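Local coordinates for protein viral CASP8 and FADD-like apoptosis regulator (Molluscum contagiosum virus subtype 1, PDB 2BBR) that inhibits death-receptor-induced apoptosis by associating with the death-inducing signaling complex and interfering with caspase-8 recruitment, and also suppresses host NF-kappa-B activation, at residues A[12-24]-A[64-77]. Numbering follows the deposited sequence.
Sequences FLRHLLEELDSHE and LYVLQRMDLLKSRF
Glu24 and Arg69 meet in a salt bridge that illustrates how one arginine can join the starts of two helices, 22-31 and 70-77. The Arg69 chain bends at chi2 and chi3, which brings NH1 within 2.9 Å of Glu24 OE2 on the syn side of that oxygen. The same NH1 donates almost straight (168°) to the backbone Glu19 O, 3.0 Å away, approaching from above the carbonyl plane. Asp71 takes the side-on edge, NE going to OD1 and NH2 to OD2, both through syn lone pairs. With partners spread round its rim and Leu72 CD1 lying 3.6 Å above the centre of one face, the guanidinium is fixed in rotation. Glu24 is itself positioned by a capping box: Asp21 N donates to its OE1 at 2.7 Å, while Glu24 N returns a bond to Asp21 OD2.

Beneath the charges, Leu16 CD1 touches both Leu72 CD1 (3.8 Å) and Arg76 CG, and also lies over one face of the Arg76 guanidinium, offset toward its rim. One water joins Arg76 NE to Phe12 O and His15 ND1; another links Arg76 NH2 to Glu19 OE2, the latter bond weak. Further along, Phe12 CG stands anti to the backbone N (chi1 171°), which sends the ring past the Arg76 aliphatic chain to direct its edge at the face of Phe77. This pair is an offset T-shaped stack, centroids 5.8 Å apart and planes at 83°. At the other end, Leu20 CD2 meets Leu67 CD1 at 4.0 Å, and both leucines also touch Leu28 of helix 22-31. Helices 12-17 and 70-77 run roughly antiparallel, packed within the first death effector domain, an antiparallel six-helix bundle of the death-fold superfamily. Glu24 with Arg69-x-Asp71-Leu72 forms the E/D-RxDL charge triad characteristic of death effector domains.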
loop_
_atom_site.group_PDB
_atom_site.type_symbol
_atom_site.label_atom_id
_atom_site.label_comp_id
_atom_site.label_asym_id
_atom_site.label_seq_id
_atom_site.Cartn_x
_atom_site.Cartn_y
_atom_site.Cartn_z
ATOM N N PHE A 12 -3.500 0.450 -22.525
ATOM C CA PHE A 12 -2.158 0.925 -22.214
ATOM C C PHE A 12 -1.748 0.381 -20.843
ATOM O O PHE A 12 -0.586 0.037 -20.615
ATOM C CB PHE A 12 -2.161 2.456 -22.204
ATOM C CG PHE A 12 -0.894 3.072 -21.688
ATOM C CD1 PHE A 12 0.279 3.025 -22.434
ATOM C CD2 PHE A 12 -0.882 3.723 -20.458
ATOM C CE1 PHE A 12 1.446 3.622 -21.961
ATOM C CE2 PHE A 12 0.279 4.322 -19.977
ATOM C CZ PHE A 12 1.444 4.271 -20.731
ATOM N N LEU A 13 -2.725 0.288 -19.946
ATOM C CA LEU A 13 -2.505 -0.196 -18.588
ATOM C C LEU A 13 -2.310 -1.710 -18.506
ATOM O O LEU A 13 -1.371 -2.180 -17.860
ATOM C CB LEU A 13 -3.678 0.222 -17.703
ATOM C CG LEU A 13 -4.043 1.703 -17.825
ATOM C CD1 LEU A 13 -5.249 2.001 -16.967
ATOM C CD2 LEU A 13 -2.862 2.568 -17.414
ATOM N N ARG A 14 -3.196 -2.473 -19.141
ATOM C CA ARG A 14 -3.074 -3.929 -19.117
ATOM C C ARG A 14 -1.713 -4.349 -19.656
ATOM O O ARG A 14 -1.129 -5.336 -19.207
ATOM C CB ARG A 14 -4.182 -4.589 -19.945
ATOM C CG ARG A 14 -5.510 -4.735 -19.215
ATOM C CD ARG A 14 -6.235 -3.406 -19.083
ATOM N NE ARG A 14 -6.742 -2.933 -20.369
ATOM C CZ ARG A 14 -7.671 -3.560 -21.085
ATOM N NH1 ARG A 14 -8.202 -4.694 -20.645
ATOM N NH2 ARG A 14 -8.070 -3.052 -22.244
ATOM N N HIS A 15 -1.209 -3.590 -20.620
ATOM C CA HIS A 15 0.087 -3.878 -21.209
ATOM C C HIS A 15 1.172 -3.592 -20.169
ATOM O O HIS A 15 2.147 -4.330 -20.042
ATOM C CB HIS A 15 0.280 -3.019 -22.460
ATOM C CG HIS A 15 1.589 -3.232 -23.146
ATOM N ND1 HIS A 15 2.681 -2.422 -22.932
ATOM C CD2 HIS A 15 1.983 -4.166 -24.044
ATOM C CE1 HIS A 15 3.690 -2.844 -23.671
ATOM N NE2 HIS A 15 3.293 -3.900 -24.356
ATOM N N LEU A 16 0.986 -2.515 -19.419
ATOM C CA LEU A 16 1.933 -2.151 -18.374
ATOM C C LEU A 16 2.006 -3.256 -17.315
ATOM O O LEU A 16 3.081 -3.561 -16.799
ATOM C CB LEU A 16 1.504 -0.830 -17.727
ATOM C CG LEU A 16 2.306 -0.336 -16.520
ATOM C CD1 LEU A 16 3.769 -0.196 -16.891
ATOM C CD2 LEU A 16 1.744 0.993 -16.042
ATOM N N LEU A 17 0.862 -3.866 -17.012
ATOM C CA LEU A 17 0.795 -4.923 -16.002
ATOM C C LEU A 17 1.623 -6.165 -16.311
ATOM O O LEU A 17 2.011 -6.898 -15.400
ATOM C CB LEU A 17 -0.658 -5.342 -15.770
ATOM C CG LEU A 17 -1.579 -4.319 -15.103
ATOM C CD1 LEU A 17 -2.970 -4.917 -14.946
ATOM C CD2 LEU A 17 -1.011 -3.922 -13.747
ATOM N N GLU A 18 1.884 -6.411 -17.589
ATOM C CA GLU A 18 2.672 -7.570 -17.987
ATOM C C GLU A 18 4.102 -7.430 -17.482
ATOM O O GLU A 18 4.886 -8.379 -17.535
ATOM C CB GLU A 18 2.674 -7.706 -19.511
ATOM C CG GLU A 18 1.308 -7.996 -20.109
ATOM C CD GLU A 18 1.325 -7.999 -21.624
ATOM O OE1 GLU A 18 2.118 -8.765 -22.212
ATOM O OE2 GLU A 18 0.540 -7.236 -22.229
ATOM N N GLU A 19 4.435 -6.243 -16.986
ATOM C CA GLU A 19 5.777 -5.985 -16.487
ATOM C C GLU A 19 5.935 -6.236 -14.994
ATOM O O GLU A 19 7.046 -6.196 -14.478
ATOM C CB GLU A 19 6.186 -4.544 -16.805
ATOM C CG GLU A 19 6.222 -4.232 -18.293
ATOM C CD GLU A 19 7.151 -5.157 -19.054
ATOM O OE1 GLU A 19 8.358 -5.184 -18.735
ATOM O OE2 GLU A 19 6.674 -5.859 -19.971
ATOM N N LEU A 20 4.831 -6.499 -14.304
ATOM C CA LEU A 20 4.875 -6.733 -12.866
ATOM C C LEU A 20 4.814 -8.218 -12.542
ATOM O O LEU A 20 4.176 -8.990 -13.256
ATOM C CB LEU A 20 3.705 -6.018 -12.188
ATOM C CG LEU A 20 3.532 -4.532 -12.506
ATOM C CD1 LEU A 20 2.291 -4.014 -11.808
ATOM C CD2 LEU A 20 4.759 -3.750 -12.067
ATOM N N ASP A 21 5.480 -8.618 -11.462
ATOM C CA ASP A 21 5.465 -10.015 -11.051
ATOM C C ASP A 21 4.374 -10.202 -10.003
ATOM O O ASP A 21 3.668 -9.251 -9.662
ATOM C CB ASP A 21 6.842 -10.446 -10.519
ATOM C CG ASP A 21 7.244 -9.729 -9.242
ATOM O OD1 ASP A 21 8.456 -9.716 -8.938
ATOM O OD2 ASP A 21 6.365 -9.195 -8.534
ATOM N N SER A 22 4.230 -11.423 -9.496
ATOM C CA SER A 22 3.193 -11.717 -8.513
ATOM C C SER A 22 3.280 -10.909 -7.225
ATOM O O SER A 22 2.254 -10.559 -6.644
ATOM C CB SER A 22 3.189 -13.213 -8.186
ATOM O OG SER A 22 2.831 -13.979 -9.322
ATOM N N HIS A 23 4.491 -10.619 -6.766
ATOM C CA HIS A 23 4.634 -9.842 -5.542
ATOM C C HIS A 23 4.119 -8.426 -5.785
ATOM O O HIS A 23 3.339 -7.888 -4.998
ATOM C CB HIS A 23 6.094 -9.787 -5.096
ATOM C CG HIS A 23 6.291 -9.090 -3.786
ATOM N ND1 HIS A 23 5.876 -9.629 -2.587
ATOM C CD2 HIS A 23 6.824 -7.881 -3.490
ATOM C CE1 HIS A 23 6.146 -8.783 -1.610
ATOM N NE2 HIS A 23 6.722 -7.714 -2.130
ATOM N N GLU A 24 4.552 -7.824 -6.888
ATOM C CA GLU A 24 4.122 -6.478 -7.232
ATOM C C GLU A 24 2.608 -6.418 -7.412
ATOM O O GLU A 24 1.979 -5.439 -7.015
ATOM C CB GLU A 24 4.840 -6.010 -8.498
ATOM C CG GLU A 24 6.344 -5.893 -8.313
ATOM C CD GLU A 24 7.086 -5.668 -9.613
ATOM O OE1 GLU A 24 6.898 -6.473 -10.547
ATOM O OE2 GLU A 24 7.860 -4.693 -9.697
ATOM N N LEU A 64 3.624 3.130 -9.423
ATOM C CA LEU A 64 4.942 2.719 -9.900
ATOM C C LEU A 64 6.054 3.205 -8.974
ATOM O O LEU A 64 7.035 2.498 -8.747
ATOM C CB LEU A 64 5.174 3.221 -11.329
ATOM C CG LEU A 64 4.247 2.611 -12.389
ATOM C CD1 LEU A 64 4.517 3.259 -13.740
ATOM C CD2 LEU A 64 4.459 1.104 -12.457
ATOM N N TYR A 65 5.905 4.412 -8.439
ATOM C CA TYR A 65 6.910 4.943 -7.529
ATOM C C TYR A 65 6.997 4.080 -6.270
ATOM O O TYR A 65 8.086 3.708 -5.831
ATOM C CB TYR A 65 6.564 6.375 -7.132
ATOM C CG TYR A 65 7.605 7.004 -6.235
ATOM C CD1 TYR A 65 8.714 7.653 -6.773
ATOM C CD2 TYR A 65 7.506 6.910 -4.845
ATOM C CE1 TYR A 65 9.700 8.193 -5.951
ATOM C CE2 TYR A 65 8.489 7.445 -4.016
ATOM C CZ TYR A 65 9.582 8.085 -4.579
ATOM O OH TYR A 65 10.563 8.609 -3.765
ATOM N N VAL A 66 5.843 3.763 -5.692
ATOM C CA VAL A 66 5.808 2.945 -4.488
ATOM C C VAL A 66 6.439 1.575 -4.742
ATOM O O VAL A 66 7.076 1.009 -3.856
ATOM C CB VAL A 66 4.352 2.779 -3.979
ATOM C CG1 VAL A 66 4.303 1.779 -2.831
ATOM C CG2 VAL A 66 3.813 4.127 -3.519
ATOM N N LEU A 67 6.269 1.052 -5.954
ATOM C CA LEU A 67 6.838 -0.244 -6.329
ATOM C C LEU A 67 8.306 -0.096 -6.714
ATOM O O LEU A 67 8.983 -1.082 -7.013
ATOM C CB LEU A 67 6.076 -0.850 -7.513
ATOM C CG LEU A 67 4.628 -1.307 -7.321
ATOM C CD1 LEU A 67 4.081 -1.828 -8.642
ATOM C CD2 LEU A 67 4.567 -2.391 -6.261
ATOM N N GLN A 68 8.785 1.142 -6.718
ATOM C CA GLN A 68 10.168 1.439 -7.060
ATOM C C GLN A 68 10.509 1.028 -8.488
ATOM O O GLN A 68 11.641 0.638 -8.776
ATOM C CB GLN A 68 11.111 0.747 -6.072
ATOM C CG GLN A 68 10.972 1.254 -4.644
ATOM C CD GLN A 68 11.417 2.696 -4.494
ATOM O OE1 GLN A 68 12.600 3.007 -4.630
ATOM N NE2 GLN A 68 10.469 3.586 -4.219
ATOM N N ARG A 69 9.527 1.115 -9.380
ATOM C CA ARG A 69 9.745 0.770 -10.777
ATOM C C ARG A 69 10.038 2.036 -11.575
ATOM O O ARG A 69 9.231 2.498 -12.383
ATOM C CB ARG A 69 8.527 0.028 -11.341
ATOM C CG ARG A 69 8.317 -1.358 -10.723
ATOM C CD ARG A 69 9.528 -2.260 -10.941
ATOM N NE ARG A 69 9.795 -2.475 -12.360
ATOM C CZ ARG A 69 9.251 -3.442 -13.095
ATOM N NH1 ARG A 69 8.404 -4.303 -12.550
ATOM N NH2 ARG A 69 9.549 -3.539 -14.383
ATOM N N MET A 70 11.214 2.601 -11.324
ATOM C CA MET A 70 11.625 3.817 -12.009
ATOM C C MET A 70 11.826 3.553 -13.496
ATOM O O MET A 70 11.780 4.474 -14.308
ATOM C CB MET A 70 12.903 4.374 -11.382
ATOM C CG MET A 70 12.681 5.208 -10.121
ATOM S SD MET A 70 11.737 4.389 -8.815
ATOM C CE MET A 70 11.627 5.695 -7.583
ATOM N N ASP A 71 12.050 2.289 -13.851
ATOM C CA ASP A 71 12.211 1.917 -15.254
ATOM C C ASP A 71 10.894 2.160 -15.991
ATOM O O ASP A 71 10.875 2.724 -17.085
ATOM C CB ASP A 71 12.652 0.444 -15.385
ATOM C CG ASP A 71 11.689 -0.535 -14.725
ATOM O OD1 ASP A 71 11.152 -0.234 -13.638
ATOM O OD2 ASP A 71 11.488 -1.631 -15.290
ATOM N N LEU A 72 9.789 1.762 -15.369
ATOM C CA LEU A 72 8.473 1.939 -15.975
ATOM C C LEU A 72 8.026 3.403 -15.959
ATOM O O LEU A 72 7.317 3.853 -16.861
ATOM C CB LEU A 72 7.446 1.048 -15.272
ATOM C CG LEU A 72 7.763 -0.453 -15.370
ATOM C CD1 LEU A 72 6.695 -1.254 -14.642
ATOM C CD2 LEU A 72 7.845 -0.880 -16.833
ATOM N N LEU A 73 8.433 4.150 -14.935
ATOM C CA LEU A 73 8.088 5.566 -14.878
ATOM C C LEU A 73 8.721 6.259 -16.080
ATOM O O LEU A 73 8.106 7.117 -16.715
ATOM C CB LEU A 73 8.592 6.196 -13.576
ATOM C CG LEU A 73 7.724 5.893 -12.348
ATOM C CD1 LEU A 73 8.467 6.262 -11.078
ATOM C CD2 LEU A 73 6.410 6.652 -12.445
ATOM N N LYS A 74 9.957 5.881 -16.399
ATOM C CA LYS A 74 10.642 6.468 -17.546
ATOM C C LYS A 74 10.053 6.023 -18.886
ATOM O O LYS A 74 9.686 6.854 -19.716
ATOM C CB LYS A 74 12.137 6.122 -17.530
ATOM C CG LYS A 74 12.969 6.901 -16.520
ATOM C CD LYS A 74 14.448 6.538 -16.623
ATOM C CE LYS A 74 14.701 5.105 -16.182
ATOM N NZ LYS A 74 16.105 4.679 -16.429
ATOM N N SER A 75 9.947 4.714 -19.092
ATOM C CA SER A 75 9.451 4.205 -20.368
ATOM C C SER A 75 7.988 4.484 -20.683
ATOM O O SER A 75 7.636 4.687 -21.846
ATOM C CB SER A 75 9.708 2.700 -20.477
ATOM O OG SER A 75 8.897 1.967 -19.576
ATOM N N ARG A 76 7.138 4.503 -19.663
ATOM C CA ARG A 76 5.717 4.732 -19.885
ATOM C C ARG A 76 5.247 6.163 -19.684
ATOM O O ARG A 76 4.281 6.590 -20.318
ATOM C CB ARG A 76 4.897 3.808 -18.986
ATOM C CG ARG A 76 5.122 2.327 -19.246
ATOM C CD ARG A 76 4.791 1.972 -20.684
ATOM N NE ARG A 76 4.622 0.535 -20.876
ATOM C CZ ARG A 76 5.586 -0.367 -20.721
ATOM N NH1 ARG A 76 6.805 0.012 -20.369
ATOM N NH2 ARG A 76 5.328 -1.653 -20.925
ATOM N N PHE A 77 5.920 6.911 -18.815
ATOM C CA PHE A 77 5.499 8.280 -18.557
ATOM C C PHE A 77 6.575 9.343 -18.757
ATOM O O PHE A 77 6.305 10.533 -18.597
ATOM C CB PHE A 77 4.916 8.375 -17.143
ATOM C CG PHE A 77 3.732 7.471 -16.922
ATOM C CD1 PHE A 77 3.848 6.307 -16.173
ATOM C CD2 PHE A 77 2.501 7.778 -17.491
ATOM C CE1 PHE A 77 2.753 5.461 -15.995
ATOM C CE2 PHE A 77 1.402 6.940 -17.319
ATOM C CZ PHE A 77 1.527 5.780 -16.569
HETATM O O HOH W 1 2.149 0.171 -21.839
HETATM O O HOH W 2 9.500 -5.742 -16.372
HETATM O O HOH W 3 6.934 -3.668 -22.128
HETATM O O HOH W 4 8.790 -3.821 -7.346
#